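Long-range contacts in endo-1,4-beta-xylanase (Pseudoalteromonas haloplanktis, PDB 1H12), which hydrolyses internal beta-1,4 linkages of xylan as a cold-adapted family 8 glycoside hydrolase, and probably also acts on beta-1,4-glucans: residues N323-V328 with G338-G343; E95-W100 with S163-Y168; L198-Y203 with T253-L258; T27-K32 with E367-S372. One frame throughout, in Å; residues are numbered along the deposited sequence.

Contact 1 of 4, residues N323-V328 with G338-G343; sequences NCYEQV and GCAGEG. With XYP (beta-D-xylopyranose), chain B.
Glu326 and Cys339 face each other as a single backbone bridge, CA to CA 4.2 Å, where the two segments run at about 91° to each other. This is a disulfide-closed loop in this family 8 enzyme, and it carries part of a xylose-binding pocket. Two hydrogen bonds fix the bridge: Ala340 N gives its hydrogen to Tyr325 O at 2.9 Å, and Gln327 N gives its own to Gly338 O at 2.9 Å. Beside them, Cys324 SG and Cys339 SG are bonded covalently at 2.1 Å, with a disulfide torsion of -73°. Cys324 reaches its partner with SG wedged between backbone N and carbonyl carbon (chi1 68°).

The CB of Ala340 rests against CE2 of the Tyr325 ring at 3.5 Å, while the phenol oxygen bonds Asn348 on the following helix. Gly338, which presents its carbonyl to Gln327, adopts positive phi. Gly341 is the N-cap residue of helix 342-351, and its bare CA lies 3.4 Å from O2 of the xylopyranose. The extended Gln327 side chain runs past the Cys339 carbonyl to bring its amide to the sugar. On the helix that follows, Glu342 bends at chi2, leaving OE1 3.1 Å from that same O2.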
# COMPACT_ATOMS: atom_id res chain seq x y z
N ASN A 323 -2.05 17.86 21.12
CA ASN A 323 -1.09 16.84 21.51
C ASN A 323 -1.14 15.63 20.56
O ASN A 323 -1.06 14.49 21.02
CB ASN A 323 -1.25 16.39 22.95
CG ASN A 323 0.03 15.66 23.44
OD1 ASN A 323 1.14 16.12 23.17
ND2 ASN A 323 -0.14 14.58 24.21
N CYS A 324 -1.26 15.89 19.30
CA CYS A 324 -1.19 14.87 18.25
C CYS A 324 -0.38 15.41 17.11
O CYS A 324 -0.32 16.64 16.93
CB CYS A 324 -2.61 14.49 17.75
SG CYS A 324 -3.38 15.87 16.84
N TYR A 325 0.21 14.55 16.31
CA TYR A 325 0.59 14.96 14.98
C TYR A 325 -0.63 14.72 14.08
O TYR A 325 -1.45 13.85 14.34
CB TYR A 325 1.84 14.25 14.45
CG TYR A 325 1.79 12.76 14.36
CD1 TYR A 325 2.26 11.96 15.40
CD2 TYR A 325 1.28 12.13 13.23
CE1 TYR A 325 2.22 10.58 15.33
CE2 TYR A 325 1.23 10.76 13.18
CZ TYR A 325 1.68 9.97 14.22
OH TYR A 325 1.65 8.59 14.09
N GLU A 326 -0.74 15.55 13.05
CA GLU A 326 -1.88 15.57 12.18
C GLU A 326 -1.72 14.73 10.92
O GLU A 326 -0.66 14.23 10.59
CB GLU A 326 -2.24 17.01 11.84
CG GLU A 326 -2.72 17.82 13.02
CD GLU A 326 -3.22 19.21 12.69
OE1 GLU A 326 -3.38 19.56 11.51
OE2 GLU A 326 -3.43 19.99 13.66
N GLN A 327 -2.83 14.63 10.18
CA GLN A 327 -2.92 13.86 8.96
C GLN A 327 -2.32 14.51 7.76
O GLN A 327 -1.95 13.78 6.80
CB GLN A 327 -4.40 13.55 8.68
CG GLN A 327 -4.99 12.60 9.73
CD GLN A 327 -6.36 12.02 9.39
OE1 GLN A 327 -7.09 12.53 8.58
NE2 GLN A 327 -6.66 10.90 10.02
N VAL A 328 -2.24 15.82 7.72
CA VAL A 328 -1.78 16.55 6.54
C VAL A 328 -0.83 17.69 6.93
O VAL A 328 -1.15 18.55 7.78
CB VAL A 328 -2.92 17.12 5.73
CG1 VAL A 328 -2.42 17.91 4.52
CG2 VAL A 328 -3.87 16.04 5.26
N GLY A 338 -7.05 17.18 10.93
CA GLY A 338 -7.32 16.21 11.96
C GLY A 338 -6.09 15.54 12.53
O GLY A 338 -5.08 15.36 11.83
N CYS A 339 -6.20 15.13 13.77
CA CYS A 339 -5.22 14.30 14.38
C CYS A 339 -5.06 13.00 13.62
O CYS A 339 -6.00 12.46 13.06
CB CYS A 339 -5.55 13.97 15.84
SG CYS A 339 -5.40 15.37 16.98
N ALA A 340 -3.85 12.44 13.66
CA ALA A 340 -3.58 11.15 13.03
C ALA A 340 -4.60 10.13 13.43
O ALA A 340 -4.85 9.89 14.59
CB ALA A 340 -2.24 10.65 13.43
N GLY A 341 -5.10 9.44 12.46
CA GLY A 341 -5.96 8.27 12.75
C GLY A 341 -5.20 6.97 12.73
O GLY A 341 -3.98 6.92 12.72
N GLU A 342 -5.96 5.90 12.77
CA GLU A 342 -5.37 4.61 12.96
C GLU A 342 -4.48 4.20 11.80
O GLU A 342 -3.46 3.54 11.99
CB GLU A 342 -6.41 3.53 13.19
CG GLU A 342 -7.36 3.77 14.37
CD GLU A 342 -8.62 4.47 14.01
OE1 GLU A 342 -8.70 5.11 12.95
OE2 GLU A 342 -9.58 4.36 14.82
N GLY A 343 -4.88 4.57 10.57
CA GLY A 343 -4.10 4.15 9.41
C GLY A 343 -2.74 4.81 9.35
O GLY A 343 -1.76 4.20 8.94
O1 XYP B . -11.99 8.18 13.26
C1 XYP B . -11.39 9.32 12.62
C2 XYP B . -10.30 8.88 11.78
C3 XYP B . -9.62 9.96 11.04
C4 XYP B . -10.64 10.98 10.52
C5 XYP B . -11.67 11.34 11.57
O2 XYP B . -9.32 8.09 12.46
O3 XYP B . -8.77 9.43 10.01
O4 XYP B . -10.05 12.11 9.95
O5 XYP B . -12.26 10.14 12.08

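Contact 2 of 4, residues E95-W100 with S163-Y168; sequences EFDNLW and SGEFNY
Asp97 and Tyr168 make the direct polar link of this contact: Tyr168 OH donates to Asp97 OD1 at 2.6 Å, and OD1 receives it on its syn lone pair. The oxygen sits at the edge of the tyrosine ring, near its plane, with the carboxylate turned 32° from that ring. The other oxygen, OD2, accepts from a water at 2.7 Å, and the same water donates to Glu165 OE1 at 2.6 Å. Two acidic groups 4.3 Å apart, measured from Asp97 OD2 to Glu165 OE1, are thus joined through one water, which would be expected to ease their mutual repulsion.

Next to this polar cluster, Trp100 turns the edge of its indole onto Phe166 in an edge-to-face pair with planes at 63°. CD1 of Trp100 stands over the centre of the Phe166 ring, 3.6 Å from Phe166 CD1, and the opposite face of that ring carries CG of Glu165. Trp100 projects this way because CG lies opposite the backbone N (chi1 179°). Phe96 CE1 meets Tyr168 CE1 at 3.7 Å, the two rings passing obliquely with planes nearly perpendicular.

A second shell sets these groups. Gln93 also bonds Tyr168 OH, Arg101 forms a salt bridge with Glu165, and Asp171 accepts from Trp100 NE1. Phe96 packs edge-to-face on Trp160. The result is an aromatic, partly water-linked junction between helix 93-107 and the loop joining helices 143-160 and 168-182, a helix-to-loop junction of the (alpha/alpha)6 barrel known for family 8 hydrolases.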
# COMPACT_ATOMS: atom_id res chain seq x y z
N GLU A 95 -11.76 -15.75 0.50
CA GLU A 95 -11.80 -14.27 0.52
C GLU A 95 -11.00 -13.71 -0.64
O GLU A 95 -11.45 -12.78 -1.32
CB GLU A 95 -11.30 -13.76 1.86
CG GLU A 95 -12.22 -14.04 3.06
CD GLU A 95 -12.06 -15.42 3.65
OE1 GLU A 95 -11.31 -16.30 3.21
OE2 GLU A 95 -12.69 -15.58 4.72
N PHE A 96 -9.79 -14.24 -0.84
CA PHE A 96 -8.95 -13.83 -1.95
C PHE A 96 -9.70 -13.99 -3.26
O PHE A 96 -9.76 -13.05 -4.09
CB PHE A 96 -7.67 -14.63 -1.96
CG PHE A 96 -6.68 -14.21 -3.01
CD1 PHE A 96 -6.87 -14.53 -4.34
CD2 PHE A 96 -5.56 -13.49 -2.63
CE1 PHE A 96 -5.97 -14.08 -5.28
CE2 PHE A 96 -4.65 -13.09 -3.56
CZ PHE A 96 -4.85 -13.38 -4.90
N ASP A 97 -10.24 -15.16 -3.48
CA ASP A 97 -10.86 -15.49 -4.75
C ASP A 97 -12.09 -14.63 -5.01
O ASP A 97 -12.35 -14.21 -6.12
CB ASP A 97 -11.22 -16.96 -4.80
CG ASP A 97 -10.05 -17.88 -4.98
OD1 ASP A 97 -8.91 -17.39 -5.15
OD2 ASP A 97 -10.24 -19.12 -4.95
N ASN A 98 -12.86 -14.37 -3.96
CA ASN A 98 -14.04 -13.55 -4.11
C ASN A 98 -13.71 -12.12 -4.50
O ASN A 98 -14.40 -11.48 -5.29
CB ASN A 98 -14.93 -13.60 -2.85
CG ASN A 98 -15.58 -14.94 -2.61
OD1 ASN A 98 -15.72 -15.76 -3.54
ND2 ASN A 98 -16.00 -15.16 -1.37
N LEU A 99 -12.63 -11.58 -3.89
CA LEU A 99 -12.16 -10.25 -4.25
C LEU A 99 -11.58 -10.22 -5.65
O LEU A 99 -11.82 -9.27 -6.41
CB LEU A 99 -11.09 -9.77 -3.24
CG LEU A 99 -11.59 -9.47 -1.83
CD1 LEU A 99 -10.39 -9.12 -0.97
CD2 LEU A 99 -12.60 -8.34 -1.80
N TRP A 100 -10.77 -11.21 -6.02
CA TRP A 100 -10.15 -11.21 -7.34
C TRP A 100 -11.21 -11.38 -8.44
O TRP A 100 -11.15 -10.73 -9.48
CB TRP A 100 -9.04 -12.27 -7.43
CG TRP A 100 -8.38 -12.35 -8.75
CD1 TRP A 100 -8.23 -13.47 -9.49
CD2 TRP A 100 -7.85 -11.27 -9.56
NE1 TRP A 100 -7.64 -13.18 -10.70
CE2 TRP A 100 -7.40 -11.83 -10.75
CE3 TRP A 100 -7.70 -9.88 -9.39
CZ2 TRP A 100 -6.90 -11.04 -11.79
CZ3 TRP A 100 -7.19 -9.12 -10.40
CH2 TRP A 100 -6.80 -9.69 -11.61
N SER A 163 -4.67 -24.59 -10.41
CA SER A 163 -5.63 -25.51 -11.05
C SER A 163 -7.05 -25.36 -10.52
O SER A 163 -7.91 -26.17 -10.87
CB SER A 163 -5.16 -26.95 -10.71
OG SER A 163 -3.95 -27.25 -11.33
N GLY A 164 -7.31 -24.37 -9.69
CA GLY A 164 -8.64 -24.07 -9.18
C GLY A 164 -9.39 -23.11 -10.07
O GLY A 164 -9.24 -23.07 -11.28
N GLU A 165 -10.21 -22.26 -9.43
CA GLU A 165 -10.95 -21.27 -10.16
C GLU A 165 -10.07 -20.39 -11.05
O GLU A 165 -10.42 -20.09 -12.16
CB GLU A 165 -11.76 -20.39 -9.19
CG GLU A 165 -12.55 -19.30 -9.91
CD GLU A 165 -13.51 -18.48 -9.03
OE1 GLU A 165 -13.42 -18.57 -7.79
OE2 GLU A 165 -14.25 -17.65 -9.65
N PHE A 166 -8.93 -19.97 -10.49
CA PHE A 166 -8.01 -19.07 -11.17
C PHE A 166 -6.68 -19.68 -11.45
O PHE A 166 -6.10 -20.41 -10.60
CB PHE A 166 -7.80 -17.82 -10.31
CG PHE A 166 -9.05 -17.05 -10.10
CD1 PHE A 166 -9.61 -16.37 -11.14
CD2 PHE A 166 -9.66 -16.97 -8.88
CE1 PHE A 166 -10.77 -15.66 -10.99
CE2 PHE A 166 -10.84 -16.27 -8.72
CZ PHE A 166 -11.40 -15.61 -9.74
N ASN A 167 -6.15 -19.32 -12.61
CA ASN A 167 -4.72 -19.52 -12.89
C ASN A 167 -4.08 -18.22 -12.40
O ASN A 167 -3.93 -17.26 -13.15
CB ASN A 167 -4.46 -19.77 -14.36
CG ASN A 167 -3.05 -20.18 -14.62
OD1 ASN A 167 -2.13 -19.70 -14.01
ND2 ASN A 167 -2.88 -21.11 -15.54
N TYR A 168 -3.80 -18.17 -11.10
CA TYR A 168 -3.25 -17.00 -10.49
C TYR A 168 -2.01 -16.54 -11.19
O TYR A 168 -1.77 -15.32 -11.35
CB TYR A 168 -2.94 -17.22 -9.03
CG TYR A 168 -4.06 -17.71 -8.14
CD1 TYR A 168 -5.16 -16.89 -7.81
CD2 TYR A 168 -4.02 -18.97 -7.61
CE1 TYR A 168 -6.13 -17.33 -6.96
CE2 TYR A 168 -5.02 -19.42 -6.75
CZ TYR A 168 -6.08 -18.61 -6.44
OH TYR A 168 -7.06 -19.09 -5.60
O HOH W 1 -12.53 -20.15 -5.89

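Contact 3 of 4, residues L198-Y203 with T253-L258; sequences LTDPSY and TFLSRL
Thr199 and Ser256 form an antiparallel hydrogen-bonded pair, a single bridge: Thr199 N donates to Ser256 O at 2.9 Å with a nearly straight N-H...O angle of 175°, and Ser256 N donates back to Thr199 O at 3.0 Å. A water extends the polar network: it lies 2.8 Å from both Asp200 OD1 and Thr253 O, which compete with other acceptors for its protons, and it accepts from Ser202 N. Asp200 OD1 also takes the hydroxyl hydrogen of Ser202, from above the carboxylate plane.

Packing spreads from this bridge. Pro201 lays CG against Ser256 CB at 3.7 Å and brings CD close to the Phe254 carbonyl oxygen. Asp200 OD2 lies at the edge of the Phe254 ring, 3.6 Å from CE1, with carboxylate and ring planes 81° apart. At the other end, CD2 of Leu258 meets Thr199 CB at 4.0 Å, and Leu198 CD1 approaches Leu255 CB.

The bridge ties the loop entering helix 206-215 to the one leading toward strand 277-278. Thr199 OG1 bonds Ile189 and His204, Pro201 touches Val285 of helix 283-296, and Leu258 lies on Ile188 of strand 188-189.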
# COMPACT_ATOMS: atom_id res chain seq x y z
N LEU A 198 5.90 12.22 -13.92
CA LEU A 198 5.10 12.29 -12.69
C LEU A 198 4.97 10.93 -12.02
O LEU A 198 4.50 9.95 -12.67
CB LEU A 198 3.73 12.87 -12.98
CG LEU A 198 2.86 13.12 -11.77
CD1 LEU A 198 3.49 14.18 -10.89
CD2 LEU A 198 1.43 13.51 -12.21
N THR A 199 5.36 10.85 -10.79
CA THR A 199 5.16 9.66 -10.00
C THR A 199 4.54 10.07 -8.65
O THR A 199 4.38 11.24 -8.35
CB THR A 199 6.43 8.85 -9.88
OG1 THR A 199 6.17 7.54 -9.36
CG2 THR A 199 7.48 9.51 -8.99
N ASP A 200 4.15 9.06 -7.89
CA ASP A 200 3.55 9.22 -6.55
C ASP A 200 4.43 8.39 -5.65
O ASP A 200 4.47 7.17 -5.81
CB ASP A 200 2.11 8.75 -6.62
CG ASP A 200 1.34 8.83 -5.35
OD1 ASP A 200 1.87 8.61 -4.27
OD2 ASP A 200 0.08 9.12 -5.47
N PRO A 201 5.23 9.00 -4.78
CA PRO A 201 6.14 8.23 -3.93
C PRO A 201 5.53 7.03 -3.29
O PRO A 201 6.20 6.01 -3.16
CB PRO A 201 6.70 9.30 -2.98
CG PRO A 201 6.74 10.54 -3.84
CD PRO A 201 5.45 10.47 -4.65
N SER A 202 4.30 7.14 -2.83
CA SER A 202 3.63 6.01 -2.15
C SER A 202 3.46 4.77 -3.01
O SER A 202 3.20 3.70 -2.49
CB SER A 202 2.25 6.43 -1.62
OG SER A 202 1.28 6.45 -2.63
N TYR A 203 3.60 4.91 -4.33
CA TYR A 203 3.48 3.78 -5.22
C TYR A 203 4.76 2.96 -5.32
O TYR A 203 4.78 1.89 -5.92
CB TYR A 203 3.09 4.22 -6.61
CG TYR A 203 1.74 4.89 -6.78
CD1 TYR A 203 0.87 5.14 -5.70
CD2 TYR A 203 1.31 5.28 -8.04
CE1 TYR A 203 -0.35 5.73 -5.91
CE2 TYR A 203 0.10 5.89 -8.24
CZ TYR A 203 -0.75 6.11 -7.18
OH TYR A 203 -2.00 6.68 -7.40
N THR A 253 6.07 13.53 0.02
CA THR A 253 4.92 14.23 -0.52
C THR A 253 4.06 13.33 -1.41
O THR A 253 4.48 12.25 -1.84
CB THR A 253 5.31 15.52 -1.23
OG1 THR A 253 6.01 15.25 -2.44
CG2 THR A 253 6.21 16.37 -0.34
N PHE A 254 2.87 13.82 -1.69
CA PHE A 254 1.89 13.19 -2.55
C PHE A 254 2.45 12.86 -3.94
O PHE A 254 2.39 11.73 -4.41
CB PHE A 254 0.67 14.13 -2.62
CG PHE A 254 -0.38 13.79 -3.62
CD1 PHE A 254 -0.68 12.49 -4.01
CD2 PHE A 254 -1.12 14.83 -4.20
CE1 PHE A 254 -1.68 12.25 -4.96
CE2 PHE A 254 -2.10 14.60 -5.14
CZ PHE A 254 -2.37 13.32 -5.52
N LEU A 255 2.99 13.89 -4.61
CA LEU A 255 3.47 13.77 -5.97
C LEU A 255 4.92 14.22 -6.08
O LEU A 255 5.38 15.10 -5.34
CB LEU A 255 2.61 14.61 -6.94
CG LEU A 255 1.18 14.13 -7.09
CD1 LEU A 255 0.39 15.10 -7.93
CD2 LEU A 255 1.10 12.73 -7.70
N SER A 256 5.64 13.61 -7.03
CA SER A 256 7.02 13.89 -7.28
C SER A 256 7.33 13.83 -8.76
O SER A 256 6.74 13.02 -9.51
CB SER A 256 7.89 12.82 -6.57
OG SER A 256 9.28 13.01 -6.74
N ARG A 257 8.30 14.60 -9.19
CA ARG A 257 8.90 14.40 -10.50
C ARG A 257 9.81 13.19 -10.46
O ARG A 257 10.10 12.63 -9.40
CB ARG A 257 9.69 15.67 -10.93
CG ARG A 257 8.80 16.89 -10.92
CD ARG A 257 7.63 16.69 -11.84
NE ARG A 257 6.85 17.91 -12.08
CZ ARG A 257 5.82 17.95 -12.88
NH1 ARG A 257 5.42 16.86 -13.52
NH2 ARG A 257 5.14 19.07 -13.07
N LEU A 258 10.30 12.76 -11.63
CA LEU A 258 11.09 11.54 -11.72
C LEU A 258 12.46 11.65 -11.12
O LEU A 258 13.09 10.66 -10.86
CB LEU A 258 11.09 11.02 -13.14
CG LEU A 258 9.75 10.66 -13.73
CD1 LEU A 258 9.93 9.91 -15.03
CD2 LEU A 258 8.79 9.97 -12.87
O HOH W 2 3.15 9.78 -2.07

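Contact 4 of 4, residues T27-K32 with E367-S372; sequences TNIQQK and EFWSLS
Lys32 lies flat across one face of the Trp369 indole, the two side chains running antiparallel, each from its own backbone. Its NZ sits 3.6 Å from the centroid of the five-membered ring and only 8° off the ring normal, a cation-pi contact over the face. Farther back along the chain, CD covers the six-membered ring as a CH-pi contact, 3.8 Å from that centroid and 21° off its normal; its nearest ring atom is Trp369 CZ2, at 3.6 Å. Both rings are met at once because the lysine is extended throughout, from a trans first torsion (chi1 -173°) onward, so that charged end and aliphatic stem follow the length of the indole.

The same ammonium group also comes close to the backbone near the C-terminal part of the tryptophan's helix. Lys32 NZ is 2.6 Å from the backbone oxygen of Trp369, and it donates to a water at 3.1 Å. That water in turn donates toward Phe368 O and Leu371 O, at 2.8 and 2.7 Å, although other acceptors compete for its protons. The positive charge therefore lies among backbone carbonyl oxygens, which probably stabilise it. Ile29 adds an oblique apolar touch, its CG2 lying 4.2 Å from Trp369 CH2, and the Thr27 carbonyl oxygen stands at the indole edge.

This surface contact joins the start of helix 29-40 to the C-terminal part of helix 358-369. Around it, Trp369 also packs on Ala21 of helix 20-23 and Met390 of helix 379-392, while Lys32 touches Tyr386 of that last helix.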
# COMPACT_ATOMS: atom_id res chain seq x y z
N THR A 27 2.21 -9.74 23.74
CA THR A 27 1.74 -11.12 23.81
C THR A 27 0.45 -11.30 23.01
O THR A 27 -0.19 -10.30 22.61
CB THR A 27 1.46 -11.51 25.35
OG1 THR A 27 0.49 -10.59 25.86
CG2 THR A 27 2.60 -11.23 26.15
N ASN A 28 0.07 -12.53 22.80
CA ASN A 28 -1.14 -12.85 22.03
C ASN A 28 -1.13 -12.17 20.66
O ASN A 28 -2.20 -11.68 20.18
CB ASN A 28 -2.45 -12.36 22.72
N ILE A 29 0.06 -12.13 20.06
CA ILE A 29 0.21 -11.41 18.82
C ILE A 29 -0.59 -12.03 17.68
O ILE A 29 -1.33 -11.34 16.96
CB ILE A 29 1.69 -11.37 18.46
CG1 ILE A 29 2.50 -10.58 19.52
CG2 ILE A 29 1.89 -10.79 17.07
CD1 ILE A 29 3.96 -10.83 19.51
N GLN A 30 -0.44 -13.31 17.50
CA GLN A 30 -1.11 -13.96 16.39
C GLN A 30 -2.64 -13.90 16.56
O GLN A 30 -3.38 -13.75 15.58
CB GLN A 30 -0.58 -15.38 16.14
CG GLN A 30 0.89 -15.46 15.92
CD GLN A 30 1.40 -14.60 14.72
OE1 GLN A 30 2.59 -13.85 14.78
NE2 GLN A 30 0.65 -14.72 13.65
N GLN A 31 -3.15 -14.03 17.78
CA GLN A 31 -4.59 -13.91 18.01
C GLN A 31 -5.07 -12.52 17.57
O GLN A 31 -6.14 -12.41 16.98
CB GLN A 31 -5.02 -14.17 19.49
N LYS A 32 -4.31 -11.49 17.87
CA LYS A 32 -4.71 -10.13 17.50
C LYS A 32 -4.72 -9.98 15.97
O LYS A 32 -5.65 -9.35 15.41
CB LYS A 32 -3.79 -9.10 18.13
CG LYS A 32 -4.23 -7.70 17.93
CD LYS A 32 -3.54 -6.76 18.90
CE LYS A 32 -3.85 -5.36 18.62
NZ LYS A 32 -3.37 -4.49 19.68
N GLU A 367 1.63 3.42 20.34
CA GLU A 367 0.49 4.19 19.87
C GLU A 367 -0.34 3.38 18.87
O GLU A 367 -1.55 3.60 18.78
CB GLU A 367 0.90 5.51 19.26
CG GLU A 367 1.38 6.45 20.34
CD GLU A 367 1.76 7.80 19.85
OE1 GLU A 367 1.32 8.11 18.70
OE2 GLU A 367 2.43 8.57 20.67
N PHE A 368 0.30 2.53 18.09
CA PHE A 368 -0.43 1.64 17.18
C PHE A 368 -1.06 0.44 17.91
O PHE A 368 -2.21 0.13 17.70
CB PHE A 368 0.52 1.15 16.09
CG PHE A 368 -0.00 -0.00 15.28
CD1 PHE A 368 -1.04 0.14 14.37
CD2 PHE A 368 0.52 -1.25 15.43
CE1 PHE A 368 -1.56 -0.88 13.65
CE2 PHE A 368 -0.00 -2.32 14.71
CZ PHE A 368 -1.03 -2.13 13.82
N TRP A 369 -0.29 -0.21 18.75
CA TRP A 369 -0.71 -1.44 19.37
C TRP A 369 -1.84 -1.22 20.39
O TRP A 369 -2.64 -2.14 20.63
CB TRP A 369 0.47 -2.13 20.05
CG TRP A 369 0.27 -3.60 20.37
CD1 TRP A 369 0.02 -4.14 21.57
CD2 TRP A 369 0.25 -4.65 19.43
NE1 TRP A 369 -0.12 -5.50 21.44
CE2 TRP A 369 -0.01 -5.83 20.14
CE3 TRP A 369 0.39 -4.72 18.03
CZ2 TRP A 369 -0.02 -7.05 19.55
CZ3 TRP A 369 0.37 -5.93 17.43
CH2 TRP A 369 0.12 -7.11 18.18
N SER A 370 -1.95 -0.02 20.93
CA SER A 370 -3.01 0.27 21.87
C SER A 370 -4.31 0.61 21.21
O SER A 370 -5.34 0.68 21.88
CB SER A 370 -2.58 1.42 22.76
OG SER A 370 -2.55 2.63 22.03
N LEU A 371 -4.34 0.77 19.89
CA LEU A 371 -5.58 1.14 19.22
C LEU A 371 -6.57 -0.00 19.18
O LEU A 371 -6.18 -1.15 19.08
CB LEU A 371 -5.28 1.44 17.74
CG LEU A 371 -4.39 2.68 17.50
CD1 LEU A 371 -4.01 2.69 16.03
CD2 LEU A 371 -5.12 3.97 17.90
N SER A 372 -7.84 0.36 19.20
CA SER A 372 -8.82 -0.63 18.75
C SER A 372 -8.89 -0.60 17.21
O SER A 372 -8.63 0.41 16.54
CB SER A 372 -10.20 -0.16 19.27
OG SER A 372 -10.31 -0.15 20.69
O HOH W 3 -3.97 -2.08 17.86

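Contact 4 pairs segments 335 residues apart, joining the N-terminal region to a late helix; contacts 2, 3 and 1 follow one another in series within that span. Contacts 1 and 4 have centres about 19 Å apart and touch: Glu342 CB meets Leu371 CD1 at 3.8 Å, and helices 342-351 and 358-369 are consecutive. Surface joint and sugar pocket are thereby neighbours. Contact 3 is about 22 Å from contact 1, centre to centre, with no touch. Contact 2 lies across the chain's centre from both, about 36 Å from contact 1 and 31 Å from contact 3. The contacts are thus spread over the helix-rich chain, with only contacts 1 and 4 touching.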